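Local coordinates for protein gene activator AphA (Vibrio cholerae, PDB 1YG2) that activates virulence genes of the cholera bacterium as a winged-helix transcription factor of the PadR-like family, probably by binding DNA as a dimer, at residues 113-118 / 162-167; 4-9 / 30-35. One frame throughout, in Å; residues are numbered along the deposited sequence.

Interaction 1: 113-118 / 162-167; sequences LQLAEL and QAWIQW
W164 reaches from helix 145-177 to helix 108-136, the two long C-terminal helices of AphA, and its indole does nearly all the touching between 113-118 and 162-167. The pair forms a helical hairpin of the Virulence activator alpha C-term region. Between these segments the closest CA atoms, those of L118 and I165, are 9.0 Å apart, a distance the indole covers, which illustrates how one large aromatic side chain can link two helices.

Followed outward, the CB of W164 leaves its helix in the direction of 113-118, and CG lies anti to the backbone N (chi1 -174°), which sends the ring system lengthwise toward 113-118. The pyrrole part stays on its own side; the outer carbons CZ2, CH2 and CZ3 of the six-membered ring make the contact. CZ2 meets L115 CD1 at 4.0 Å, CH2 lies 4.0 Å from L118 CB, and CZ3 comes within 3.9 Å of the backbone O of L118. Both L115 CD1 and L118 O meet the indole at a slant.

The carbonyl oxygen of L118 is hydrogen-bonded to the hydroxyl of S122, so it has a polar partner beside the indole. F96 meets the ring of W164 with planes inclined by about 60°, and H89 of the second subunit meets it edge-to-face, tying the hairpin to the dimer interface. The CB of L115 is not aimed at 162-167, but its torsions (chi1 -167°, chi2 60°) bring the end of the chain nearer, where CD1 lies 4.1 Å from W164 CH2.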
# COMPACT_ATOMS: atom_id res chain seq x y z
N LEU A 113 -4.84 -1.19 20.80
CA LEU A 113 -3.59 -0.62 21.28
C LEU A 113 -2.55 -0.57 20.17
O LEU A 113 -1.78 0.38 20.07
CB LEU A 113 -3.06 -1.44 22.45
CG LEU A 113 -4.02 -1.56 23.64
CD1 LEU A 113 -3.40 -2.47 24.69
CD2 LEU A 113 -4.30 -0.18 24.23
N GLN A 114 -2.53 -1.60 19.33
CA GLN A 114 -1.58 -1.64 18.22
C GLN A 114 -1.95 -0.58 17.18
O GLN A 114 -1.09 -0.04 16.49
CB GLN A 114 -1.57 -3.03 17.59
CG GLN A 114 -1.01 -4.12 18.51
CD GLN A 114 -1.13 -5.52 17.93
OE1 GLN A 114 -0.67 -5.80 16.82
NE2 GLN A 114 -1.76 -6.41 18.69
N LEU A 115 -3.25 -0.29 17.07
CA LEU A 115 -3.73 0.70 16.12
C LEU A 115 -3.40 2.10 16.63
O LEU A 115 -2.76 2.90 15.93
CB LEU A 115 -5.24 0.55 15.92
CG LEU A 115 -5.89 1.27 14.74
CD1 LEU A 115 -5.28 0.81 13.43
CD2 LEU A 115 -7.38 1.00 14.75
N ALA A 116 -3.83 2.39 17.85
CA ALA A 116 -3.57 3.70 18.46
C ALA A 116 -2.08 4.01 18.41
O ALA A 116 -1.68 5.15 18.19
CB ALA A 116 -4.06 3.70 19.90
N GLU A 117 -1.26 2.98 18.60
CA GLU A 117 0.17 3.16 18.55
C GLU A 117 0.64 3.62 17.17
O GLU A 117 1.34 4.62 17.05
CB GLU A 117 0.90 1.87 18.91
CG GLU A 117 2.40 1.96 18.66
CD GLU A 117 2.93 0.78 17.87
OE1 GLU A 117 2.12 0.09 17.21
OE2 GLU A 117 4.16 0.55 17.89
N LEU A 118 0.25 2.88 16.14
CA LEU A 118 0.66 3.22 14.78
C LEU A 118 0.08 4.54 14.27
O LEU A 118 0.59 5.13 13.32
CB LEU A 118 0.30 2.09 13.80
CG LEU A 118 1.27 0.91 13.74
CD1 LEU A 118 0.81 -0.08 12.69
CD2 LEU A 118 2.68 1.39 13.40
N GLN A 162 -2.11 10.68 5.75
CA GLN A 162 -3.16 11.48 6.38
C GLN A 162 -4.50 10.78 6.23
O GLN A 162 -5.32 10.78 7.15
CB GLN A 162 -3.23 12.87 5.75
CG GLN A 162 -2.23 13.87 6.32
CD GLN A 162 -2.29 15.23 5.63
OE1 GLN A 162 -1.95 16.25 6.22
NE2 GLN A 162 -2.71 15.24 4.37
N ALA A 163 -4.72 10.19 5.06
CA ALA A 163 -5.97 9.49 4.82
C ALA A 163 -6.04 8.28 5.75
O ALA A 163 -7.10 7.98 6.30
CB ALA A 163 -6.05 9.05 3.36
N TRP A 164 -4.92 7.60 5.94
CA TRP A 164 -4.92 6.43 6.80
C TRP A 164 -5.19 6.80 8.27
O TRP A 164 -5.87 6.06 8.99
CB TRP A 164 -3.59 5.69 6.69
CG TRP A 164 -3.59 4.41 7.44
CD1 TRP A 164 -3.99 3.18 6.97
CD2 TRP A 164 -3.23 4.22 8.81
NE1 TRP A 164 -3.89 2.24 7.97
CE2 TRP A 164 -3.43 2.85 9.11
CE3 TRP A 164 -2.75 5.08 9.81
CZ2 TRP A 164 -3.17 2.32 10.38
CZ3 TRP A 164 -2.49 4.54 11.08
CH2 TRP A 164 -2.70 3.18 11.34
N ILE A 165 -4.66 7.94 8.70
CA ILE A 165 -4.87 8.44 10.06
C ILE A 165 -6.35 8.76 10.24
O ILE A 165 -6.95 8.45 11.27
CB ILE A 165 -4.06 9.72 10.32
CG1 ILE A 165 -2.57 9.39 10.30
CG2 ILE A 165 -4.52 10.36 11.64
CD1 ILE A 165 -1.67 10.61 10.42
N GLN A 166 -6.94 9.39 9.24
CA GLN A 166 -8.36 9.71 9.30
C GLN A 166 -9.16 8.41 9.49
O GLN A 166 -10.09 8.34 10.29
CB GLN A 166 -8.79 10.41 8.01
CG GLN A 166 -10.19 10.97 8.03
CD GLN A 166 -10.57 11.65 6.72
OE1 GLN A 166 -9.85 12.51 6.22
NE2 GLN A 166 -11.71 11.27 6.16
N TRP A 167 -8.78 7.37 8.75
CA TRP A 167 -9.46 6.08 8.84
C TRP A 167 -9.26 5.43 10.21
O TRP A 167 -10.20 4.96 10.84
CB TRP A 167 -8.94 5.13 7.77
CG TRP A 167 -9.58 3.79 7.86
CD1 TRP A 167 -10.89 3.49 7.62
CD2 TRP A 167 -8.96 2.57 8.30
NE1 TRP A 167 -11.13 2.16 7.88
CE2 TRP A 167 -9.96 1.57 8.31
CE3 TRP A 167 -7.66 2.23 8.70
CZ2 TRP A 167 -9.71 0.25 8.68
CZ3 TRP A 167 -7.40 0.91 9.07
CH2 TRP A 167 -8.43 -0.06 9.07

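Interaction 2: 4-9 / 30-35; sequences PHVILT and GYFWKA
V6 and W33 are brought together by two torsions. In V6, CG1 stands anti to the backbone N (chi1 171°), which sets CG2 beside that N and directs it to the indole; in W33, CG is likewise anti to N (chi1 -159°), and the ring swings beneath the methyl. The result is a compact example of a CH-pi contact: CG2 of V6 sits 4.1 Å from the centroid of the six-membered ring of W33, over one face and 23° off the normal. Its nearest ring atom is CD2 at 3.8 Å, where the two rings fuse, followed by CE3. The other methyl diverges to F32, whose CE1 lies 4.4 Å from V6 CG1, so one branched side chain bridges two successive aromatics.

Within 4-9, the O of H5 accepts from both N and OG1 of T9, which approach from opposite faces of its carbonyl plane; the T9 OG1 bond is 2.7 Å long.

The contact joins helix 3-13 to the loop leading into helix 37-49 within the PadR-like winged-helix domain. F25 of helix 18-25 packs on both V6 and W33, T153 of helix 145-177 touches F32, S97 of the second subunit packs against F32, and R93 of that subunit against W33.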
# COMPACT_ATOMS: atom_id res chain seq x y z
N PRO A 4 16.94 -1.45 -8.46
CA PRO A 4 17.91 -1.05 -9.47
C PRO A 4 17.43 0.08 -10.37
O PRO A 4 18.22 0.92 -10.80
CB PRO A 4 18.21 -2.35 -10.22
CG PRO A 4 16.99 -3.21 -9.98
CD PRO A 4 16.60 -2.88 -8.56
N HIS A 5 16.13 0.13 -10.66
CA HIS A 5 15.64 1.20 -11.52
C HIS A 5 15.68 2.52 -10.76
O HIS A 5 15.90 3.59 -11.34
CB HIS A 5 14.22 0.91 -12.01
CG HIS A 5 14.09 -0.42 -12.66
ND1 HIS A 5 13.58 -1.52 -12.01
CD2 HIS A 5 14.48 -0.86 -13.88
CE1 HIS A 5 13.67 -2.58 -12.79
NE2 HIS A 5 14.22 -2.21 -13.93
N VAL A 6 15.46 2.45 -9.46
CA VAL A 6 15.50 3.65 -8.63
C VAL A 6 16.93 4.18 -8.68
O VAL A 6 17.14 5.39 -8.74
CB VAL A 6 15.09 3.32 -7.18
CG1 VAL A 6 15.35 4.53 -6.27
CG2 VAL A 6 13.61 2.92 -7.16
N ILE A 7 17.90 3.27 -8.68
CA ILE A 7 19.31 3.64 -8.74
C ILE A 7 19.68 4.11 -10.15
O ILE A 7 20.42 5.09 -10.32
CB ILE A 7 20.19 2.46 -8.35
CG1 ILE A 7 19.90 2.07 -6.90
CG2 ILE A 7 21.66 2.81 -8.53
CD1 ILE A 7 20.51 0.74 -6.49
N LEU A 8 19.18 3.43 -11.17
CA LEU A 8 19.49 3.83 -12.54
C LEU A 8 18.99 5.25 -12.81
O LEU A 8 19.63 6.02 -13.54
CB LEU A 8 18.85 2.86 -13.54
CG LEU A 8 19.47 1.45 -13.63
CD1 LEU A 8 18.79 0.62 -14.70
CD2 LEU A 8 20.94 1.59 -13.97
N THR A 9 17.85 5.60 -12.23
CA THR A 9 17.27 6.93 -12.41
C THR A 9 18.25 8.00 -11.94
O THR A 9 18.47 9.01 -12.61
CB THR A 9 15.98 7.09 -11.60
OG1 THR A 9 15.06 6.06 -11.98
CG2 THR A 9 15.35 8.46 -11.85
N GLY A 30 14.17 8.70 -0.04
CA GLY A 30 13.54 8.09 1.11
C GLY A 30 12.07 8.48 1.23
O GLY A 30 11.35 7.92 2.06
N TYR A 31 11.60 9.43 0.42
CA TYR A 31 10.20 9.83 0.48
C TYR A 31 9.32 8.76 -0.14
O TYR A 31 8.13 8.70 0.13
CB TYR A 31 9.95 11.14 -0.28
CG TYR A 31 10.73 12.33 0.20
CD1 TYR A 31 11.05 13.37 -0.68
CD2 TYR A 31 11.17 12.43 1.52
CE1 TYR A 31 11.79 14.47 -0.26
CE2 TYR A 31 11.92 13.54 1.95
CZ TYR A 31 12.23 14.55 1.05
OH TYR A 31 12.99 15.62 1.45
N PHE A 32 9.90 7.91 -0.98
CA PHE A 32 9.10 6.90 -1.66
C PHE A 32 9.75 5.53 -1.78
O PHE A 32 9.10 4.56 -2.17
CB PHE A 32 8.75 7.41 -3.06
CG PHE A 32 9.94 7.53 -3.97
CD1 PHE A 32 10.34 6.46 -4.76
CD2 PHE A 32 10.68 8.71 -4.02
CE1 PHE A 32 11.46 6.55 -5.59
CE2 PHE A 32 11.80 8.81 -4.83
CZ PHE A 32 12.20 7.73 -5.62
N TRP A 33 11.03 5.43 -1.45
CA TRP A 33 11.67 4.13 -1.53
C TRP A 33 12.65 3.93 -0.38
O TRP A 33 13.66 4.62 -0.27
CB TRP A 33 12.39 3.97 -2.88
CG TRP A 33 12.62 2.54 -3.21
CD1 TRP A 33 13.61 1.74 -2.72
CD2 TRP A 33 11.80 1.72 -4.03
NE1 TRP A 33 13.45 0.46 -3.19
CE2 TRP A 33 12.35 0.42 -4.00
CE3 TRP A 33 10.65 1.95 -4.80
CZ2 TRP A 33 11.78 -0.65 -4.70
CZ3 TRP A 33 10.09 0.89 -5.50
CH2 TRP A 33 10.66 -0.40 -5.44
N LYS A 34 12.33 2.96 0.46
CA LYS A 34 13.14 2.66 1.62
C LYS A 34 14.15 1.54 1.34
O LYS A 34 13.77 0.42 1.01
CB LYS A 34 12.22 2.25 2.78
CG LYS A 34 12.88 2.12 4.13
CD LYS A 34 13.26 0.68 4.44
CE LYS A 34 13.55 0.52 5.93
NZ LYS A 34 12.36 0.91 6.76
N ALA A 35 15.43 1.87 1.45
CA ALA A 35 16.50 0.89 1.24
C ALA A 35 17.72 1.31 2.06
O ALA A 35 18.03 2.49 2.16
CB ALA A 35 16.87 0.81 -0.25

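How the interactions relate
The two contacts lie in different parts of an elongated chain, their centres 26 Å apart and their nearest atoms about 12 Å apart, without touching. Along the sequence they follow in series: interaction 2 closes within the N-terminal PadR-like region before interaction 1 opens in the Virulence activator alpha C-term region. They share no helix, yet helix 145-177 connects them, carrying 162-167 and, nearer its start, packing against the loop 30-35. T91, R93, S97 and A102 of the second subunit lie by interaction 2, while its D84, Q85, T87, H89, L152 and L159 reach interaction 1. Dimerization therefore involves both regions, consistent with two winged-helix domains being held in a defined relation for binding DNA.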